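Local coordinates for adhesion and penetration protein autotransporter (PDB 3SYJ) that promotes adherence of Haemophilus influenzae to host cells and bacterial aggregation through its self-associating beta-helical passenger domain, and is probably a serine protease, at residues H401-K406 against K421-V426; F446-L451 against T468-F473. All coordinates share one frame; numbering follows the deposited sequence.

Contact 1: residues H401-K406 against K421-V426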
loop_
_atom_site.group_PDB
_atom_site.type_symbol
_atom_site.label_atom_id
_atom_site.label_comp_id
_atom_site.label_asym_id
_atom_site.label_seq_id
_atom_site.Cartn_x
_atom_site.Cartn_y
_atom_site.Cartn_z
ATOM N N HIS A 401 59.735 -12.120 25.965
ATOM C CA HIS A 401 59.478 -11.350 27.192
ATOM C C HIS A 401 59.738 -9.853 27.039
ATOM O O HIS A 401 59.848 -9.131 28.030
ATOM C CB HIS A 401 60.268 -11.907 28.388
ATOM C CG HIS A 401 59.952 -13.337 28.702
ATOM N ND1 HIS A 401 60.928 -14.301 28.850
ATOM C CD2 HIS A 401 58.768 -13.974 28.862
ATOM C CE1 HIS A 401 60.358 -15.466 29.104
ATOM N NE2 HIS A 401 59.048 -15.296 29.112
ATOM N N ASP A 402 59.850 -9.392 25.799
ATOM C CA ASP A 402 60.015 -7.970 25.540
ATOM C C ASP A 402 58.839 -7.420 24.743
ATOM O O ASP A 402 58.385 -8.040 23.783
ATOM C CB ASP A 402 61.321 -7.691 24.801
ATOM C CG ASP A 402 61.464 -6.227 24.418
ATOM O OD1 ASP A 402 62.061 -5.461 25.208
ATOM O OD2 ASP A 402 60.962 -5.840 23.343
ATOM N N ARG A 403 58.353 -6.250 25.152
ATOM C CA ARG A 403 57.254 -5.582 24.473
ATOM C C ARG A 403 57.790 -4.454 23.598
ATOM O O ARG A 403 58.570 -3.615 24.056
ATOM C CB ARG A 403 56.273 -5.006 25.498
ATOM C CG ARG A 403 54.845 -4.861 25.011
ATOM C CD ARG A 403 54.017 -4.072 26.016
ATOM N NE ARG A 403 54.373 -2.663 25.964
ATOM C CZ ARG A 403 53.624 -1.677 26.444
ATOM N NH1 ARG A 403 52.463 -1.940 27.040
ATOM N NH2 ARG A 403 54.039 -0.424 26.322
ATOM N N LEU A 404 57.373 -4.435 22.337
ATOM C CA LEU A 404 57.738 -3.353 21.438
ATOM C C LEU A 404 56.667 -2.268 21.508
ATOM O O LEU A 404 55.475 -2.568 21.453
ATOM C CB LEU A 404 57.914 -3.874 20.000
ATOM C CG LEU A 404 58.398 -2.882 18.931
ATOM C CD1 LEU A 404 59.208 -3.571 17.829
ATOM C CD2 LEU A 404 57.245 -2.076 18.322
ATOM N N SER A 405 57.102 -1.017 21.653
ATOM C CA SER A 405 56.210 0.140 21.674
ATOM C C SER A 405 56.168 0.834 20.316
ATOM O O SER A 405 57.191 1.324 19.823
ATOM C CB SER A 405 56.685 1.148 22.719
ATOM O OG SER A 405 56.551 0.636 24.031
ATOM N N LYS A 406 54.986 0.885 19.716
ATOM C CA LYS A 406 54.823 1.535 18.418
ATOM C C LYS A 406 54.031 2.819 18.561
ATOM O O LYS A 406 52.873 2.801 18.976
ATOM C CB LYS A 406 54.135 0.601 17.411
ATOM C CG LYS A 406 53.395 1.327 16.270
ATOM C CD LYS A 406 54.332 1.710 15.137
ATOM C CE LYS A 406 53.617 2.476 14.020
ATOM N NZ LYS A 406 53.251 3.864 14.408
ATOM N N LYS A 421 58.906 -13.992 19.089
ATOM C CA LYS A 421 58.501 -14.257 20.455
ATOM C C LYS A 421 58.221 -12.979 21.255
ATOM O O LYS A 421 57.645 -13.038 22.340
ATOM C CB LYS A 421 59.495 -15.183 21.148
ATOM C CG LYS A 421 59.108 -16.648 21.031
ATOM C CD LYS A 421 60.211 -17.562 21.518
ATOM C CE LYS A 421 61.369 -17.583 20.532
ATOM N NZ LYS A 421 62.377 -18.621 20.883
ATOM N N GLY A 422 58.600 -11.825 20.704
ATOM C CA GLY A 422 58.291 -10.552 21.328
ATOM C C GLY A 422 56.817 -10.219 21.180
ATOM O O GLY A 422 56.117 -10.796 20.343
ATOM N N SER A 423 56.335 -9.289 21.994
ATOM C CA SER A 423 54.970 -8.796 21.836
ATOM C C SER A 423 54.970 -7.339 21.373
ATOM O O SER A 423 56.019 -6.772 21.078
ATOM C CB SER A 423 54.185 -8.951 23.140
ATOM O OG SER A 423 54.801 -8.212 24.181
ATOM N N ILE A 424 53.794 -6.732 21.304
ATOM C CA ILE A 424 53.706 -5.351 20.845
ATOM C C ILE A 424 52.574 -4.571 21.503
ATOM O O ILE A 424 51.504 -5.121 21.790
ATOM C CB ILE A 424 53.544 -5.284 19.312
ATOM C CG1 ILE A 424 53.604 -3.832 18.815
ATOM C CG2 ILE A 424 52.246 -5.953 18.891
ATOM C CD1 ILE A 424 53.922 -3.695 17.340
ATOM N N SER A 425 52.822 -3.287 21.750
ATOM C CA SER A 425 51.753 -2.364 22.130
ATOM C C SER A 425 51.627 -1.286 21.062
ATOM O O SER A 425 52.569 -0.533 20.814
ATOM C CB SER A 425 52.024 -1.730 23.496
ATOM O OG SER A 425 51.066 -0.731 23.786
ATOM N N VAL A 426 50.466 -1.218 20.426
ATOM C CA VAL A 426 50.252 -0.272 19.345
ATOM C C VAL A 426 49.513 0.955 19.865
ATOM O O VAL A 426 48.288 0.932 20.047
ATOM C CB VAL A 426 49.439 -0.916 18.206
ATOM C CG1 VAL A 426 49.319 0.054 17.011
ATOM C CG2 VAL A 426 50.070 -2.242 17.795
HETATM O O HOH W 1 57.176 -12.205 24.879
#
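Strands 403-406 and 423-426 run parallel with their axes 4.3 Å apart at closest and their directions 24° apart, as successive rungs of the right-handed beta-helix of the autotransporter passenger domain. Four backbone bonds join them in the parallel ladder: S423 N to D402 O, L404 N to S423 O, S425 N to L404 O and K406 N to S425 O. Where the strands have not yet begun, a water takes over, accepting from H401 N at 2.8 Å and donating to K421 O at 2.7 Å. On the inward face L404 and I424 stand side by side, pointing the same way, and touch through L404 CD2 and I424 CD1 at 3.8 Å. L404 CG and I424 CG1 are both anti to their backbone N (chi1 -176° and -174°), so both chains start in the same direction. K406 lies on this face too, but its bent chain carries NZ off to the carbonyl oxygens of D428 and G410. The other face, with R403, S405, S423 and S425, is polar and meets the N-terminal part of the chain: Y96 hydrogen-bonds R403 NH2, T126 hydrogen-bonds S425 OG. Beside it, K123 makes a salt bridge to D402 OD1 just before the strand. R403 CG passes S423 OG at 3.5 Å, and S425 CB lies against one face of the R403 guanidinium, 3.3 Å from the plane and over its centre.

Contact 2: residues F446-L451 against T468-F473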
loop_
_atom_site.group_PDB
_atom_site.type_symbol
_atom_site.label_atom_id
_atom_site.label_comp_id
_atom_site.label_asym_id
_atom_site.label_seq_id
_atom_site.Cartn_x
_atom_site.Cartn_y
_atom_site.Cartn_z
ATOM N N PHE A 446 53.483 -11.641 16.639
ATOM C CA PHE A 446 53.820 -11.304 18.022
ATOM C C PHE A 446 53.201 -12.329 18.969
ATOM O O PHE A 446 52.181 -12.936 18.655
ATOM C CB PHE A 446 53.337 -9.893 18.379
ATOM C CG PHE A 446 53.932 -8.806 17.521
ATOM C CD1 PHE A 446 55.190 -8.287 17.803
ATOM C CD2 PHE A 446 53.232 -8.304 16.436
ATOM C CE1 PHE A 446 55.740 -7.284 17.015
ATOM C CE2 PHE A 446 53.774 -7.314 15.638
ATOM C CZ PHE A 446 55.029 -6.800 15.928
ATOM N N SER A 447 53.817 -12.530 20.125
ATOM C CA SER A 447 53.261 -13.460 21.100
ATOM C C SER A 447 52.064 -12.838 21.811
ATOM O O SER A 447 51.326 -13.523 22.510
ATOM C CB SER A 447 54.316 -13.848 22.126
ATOM O OG SER A 447 54.753 -12.699 22.822
ATOM N N GLU A 448 51.876 -11.538 21.624
ATOM C CA GLU A 448 50.810 -10.805 22.295
ATOM C C GLU A 448 50.703 -9.419 21.663
ATOM O O GLU A 448 51.720 -8.779 21.383
ATOM C CB GLU A 448 51.121 -10.699 23.789
ATOM C CG GLU A 448 49.989 -10.183 24.653
ATOM C CD GLU A 448 50.306 -10.269 26.144
ATOM O OE1 GLU A 448 51.364 -9.745 26.568
ATOM O OE2 GLU A 448 49.494 -10.860 26.892
ATOM N N ILE A 449 49.475 -8.963 21.433
ATOM C CA ILE A 449 49.240 -7.701 20.726
ATOM C C ILE A 449 48.159 -6.880 21.425
ATOM O O ILE A 449 47.056 -7.371 21.659
ATOM C CB ILE A 449 48.813 -7.942 19.251
ATOM C CG1 ILE A 449 49.871 -8.751 18.494
ATOM C CG2 ILE A 449 48.542 -6.628 18.537
ATOM C CD1 ILE A 449 49.361 -9.343 17.185
ATOM N N GLY A 450 48.483 -5.637 21.773
ATOM C CA GLY A 450 47.516 -4.752 22.390
ATOM C C GLY A 450 47.334 -3.459 21.613
ATOM O O GLY A 450 48.291 -2.913 21.065
ATOM N N LEU A 451 46.094 -2.981 21.554
ATOM C CA LEU A 451 45.800 -1.646 21.046
ATOM C C LEU A 451 45.409 -0.729 22.215
ATOM O O LEU A 451 44.510 -1.064 22.993
ATOM C CB LEU A 451 44.665 -1.712 20.030
ATOM C CG LEU A 451 45.030 -2.138 18.609
ATOM C CD1 LEU A 451 43.805 -2.681 17.895
ATOM C CD2 LEU A 451 45.620 -0.950 17.860
ATOM N N THR A 468 44.457 -15.422 18.853
ATOM C CA THR A 468 43.423 -14.440 19.159
ATOM C C THR A 468 43.148 -14.324 20.656
ATOM O O THR A 468 42.552 -13.354 21.105
ATOM C CB THR A 468 42.109 -14.709 18.408
ATOM O OG1 THR A 468 41.565 -15.962 18.821
ATOM C CG2 THR A 468 42.344 -14.717 16.895
ATOM N N ASP A 469 43.585 -15.314 21.425
ATOM C CA ASP A 469 43.478 -15.253 22.879
ATOM C C ASP A 469 44.499 -14.283 23.463
ATOM O O ASP A 469 44.364 -13.858 24.604
ATOM C CB ASP A 469 43.686 -16.646 23.489
ATOM C CG ASP A 469 42.505 -17.575 23.243
ATOM O OD1 ASP A 469 41.419 -17.074 22.852
ATOM O OD2 ASP A 469 42.664 -18.801 23.443
ATOM N N LYS A 470 45.518 -13.944 22.677
ATOM C CA LYS A 470 46.599 -13.067 23.128
ATOM C C LYS A 470 46.484 -11.633 22.572
ATOM O O LYS A 470 47.431 -10.852 22.648
ATOM C CB LYS A 470 47.951 -13.668 22.726
ATOM C CG LYS A 470 48.312 -14.966 23.441
ATOM C CD LYS A 470 48.954 -14.672 24.785
ATOM C CE LYS A 470 49.269 -15.950 25.545
ATOM N NZ LYS A 470 48.029 -16.729 25.834
ATOM N N PHE A 471 45.334 -11.298 21.998
ATOM C CA PHE A 471 45.102 -9.969 21.457
ATOM C C PHE A 471 44.194 -9.246 22.438
ATOM O O PHE A 471 43.245 -9.828 22.958
ATOM C CB PHE A 471 44.440 -10.062 20.077
ATOM C CG PHE A 471 44.249 -8.729 19.391
ATOM C CD1 PHE A 471 45.095 -8.336 18.359
ATOM C CD2 PHE A 471 43.219 -7.881 19.763
ATOM C CE1 PHE A 471 44.927 -7.114 17.725
ATOM C CE2 PHE A 471 43.043 -6.654 19.137
ATOM C CZ PHE A 471 43.895 -6.268 18.120
ATOM N N TYR A 472 44.486 -7.985 22.714
ATOM C CA TYR A 472 43.637 -7.233 23.627
ATOM C C TYR A 472 43.501 -5.768 23.232
ATOM O O TYR A 472 44.450 -5.150 22.731
ATOM C CB TYR A 472 44.155 -7.339 25.067
ATOM C CG TYR A 472 45.499 -6.678 25.278
ATOM C CD1 TYR A 472 45.587 -5.353 25.694
ATOM C CD2 TYR A 472 46.678 -7.373 25.045
ATOM C CE1 TYR A 472 46.817 -4.739 25.870
ATOM C CE2 TYR A 472 47.903 -6.773 25.224
ATOM C CZ TYR A 472 47.971 -5.455 25.638
ATOM O OH TYR A 472 49.204 -4.862 25.813
ATOM N N PHE A 473 42.304 -5.230 23.454
ATOM C CA PHE A 473 42.090 -3.792 23.448
ATOM C C PHE A 473 42.262 -3.273 24.878
ATOM O O PHE A 473 41.411 -3.488 25.746
ATOM C CB PHE A 473 40.696 -3.452 22.919
ATOM C CG PHE A 473 40.424 -3.978 21.537
ATOM C CD1 PHE A 473 40.630 -3.183 20.425
ATOM C CD2 PHE A 473 39.965 -5.275 21.350
ATOM C CE1 PHE A 473 40.378 -3.671 19.149
ATOM C CE2 PHE A 473 39.714 -5.766 20.078
ATOM C CZ PHE A 473 39.921 -4.965 18.980
#
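I449, G450 and L451 pair with F471, Y472 and F473 as parallel neighbours, two more rungs stacked in the passenger's beta-helix. Three backbone bonds hold them: I449 N to K470 O, Y472 N to I449 O, and L451 N to Y472 O. Y472 CB leaves the strand on the face it shares with G450, and with chi1 at 66° CG sits between the backbone N and the carbonyl carbon, which swings the ring back over the neighbouring rung. Y472 CG is 4.0 Å from both I449 O and G450 CA, Y472 CD1 faces G450 CA at 3.9 Å, and Y472 CD2 comes closer to the carbonyl, 3.4 Å from I449 O. Further out, CE1 and CE2 straddle G450 CA, CE2 also nears the CG of E448 at the ring edge, and CZ settles over the glycine. The outcome is a CH-pi contact in which G450 CA lies 3.4 Å from the Y472 ring centroid, only 15° off its normal; the bare glycine leaves room for the ring to lie this close to the backbone. Y472 OH ends the chain beside G450, 3.8 Å from its CA. H92 stacks on the Y472 ring, bringing the N-terminal part of the chain against this face.

The opposite face is apolar. I449 CG2 packs on CE1 of F471, while L451 CD1 meets the edge of the same ring near its plane. F473 stands beside L451, pointing the same way, with F473 CE1 3.8 Å from L451 CD1. Near the loop end, the K470 stem runs along the S447 carbonyl, with CB, CG and CD all near its oxygen. Within the strand that carries both phenylalanines, F471 CE2 lies 3.5 Å above the plane of the F473 ring, offset toward its rim.

How the contacts relate
From the N terminus, the chain first lays down 403-407, turns through 411-414 and comes back as 423-427, where contact 1 closes one coil. After 430-433 and the longer loop that follows, it returns as 449-452; a further circuit through 455-460 brings it to 471-473, closing contact 2. The contacts follow in series, neither nested nor crossed, with centres about 10 Å apart. Between them, 423-427 and 449-452 are themselves neighbours in the parallel sheet, probably bonded through G422 O to S447 N and V426 N to G450 O. Four consecutive strands of one beta-helix face are thereby joined, and residues of the N-terminal part lie against the face that carries R403, S425 and Y472.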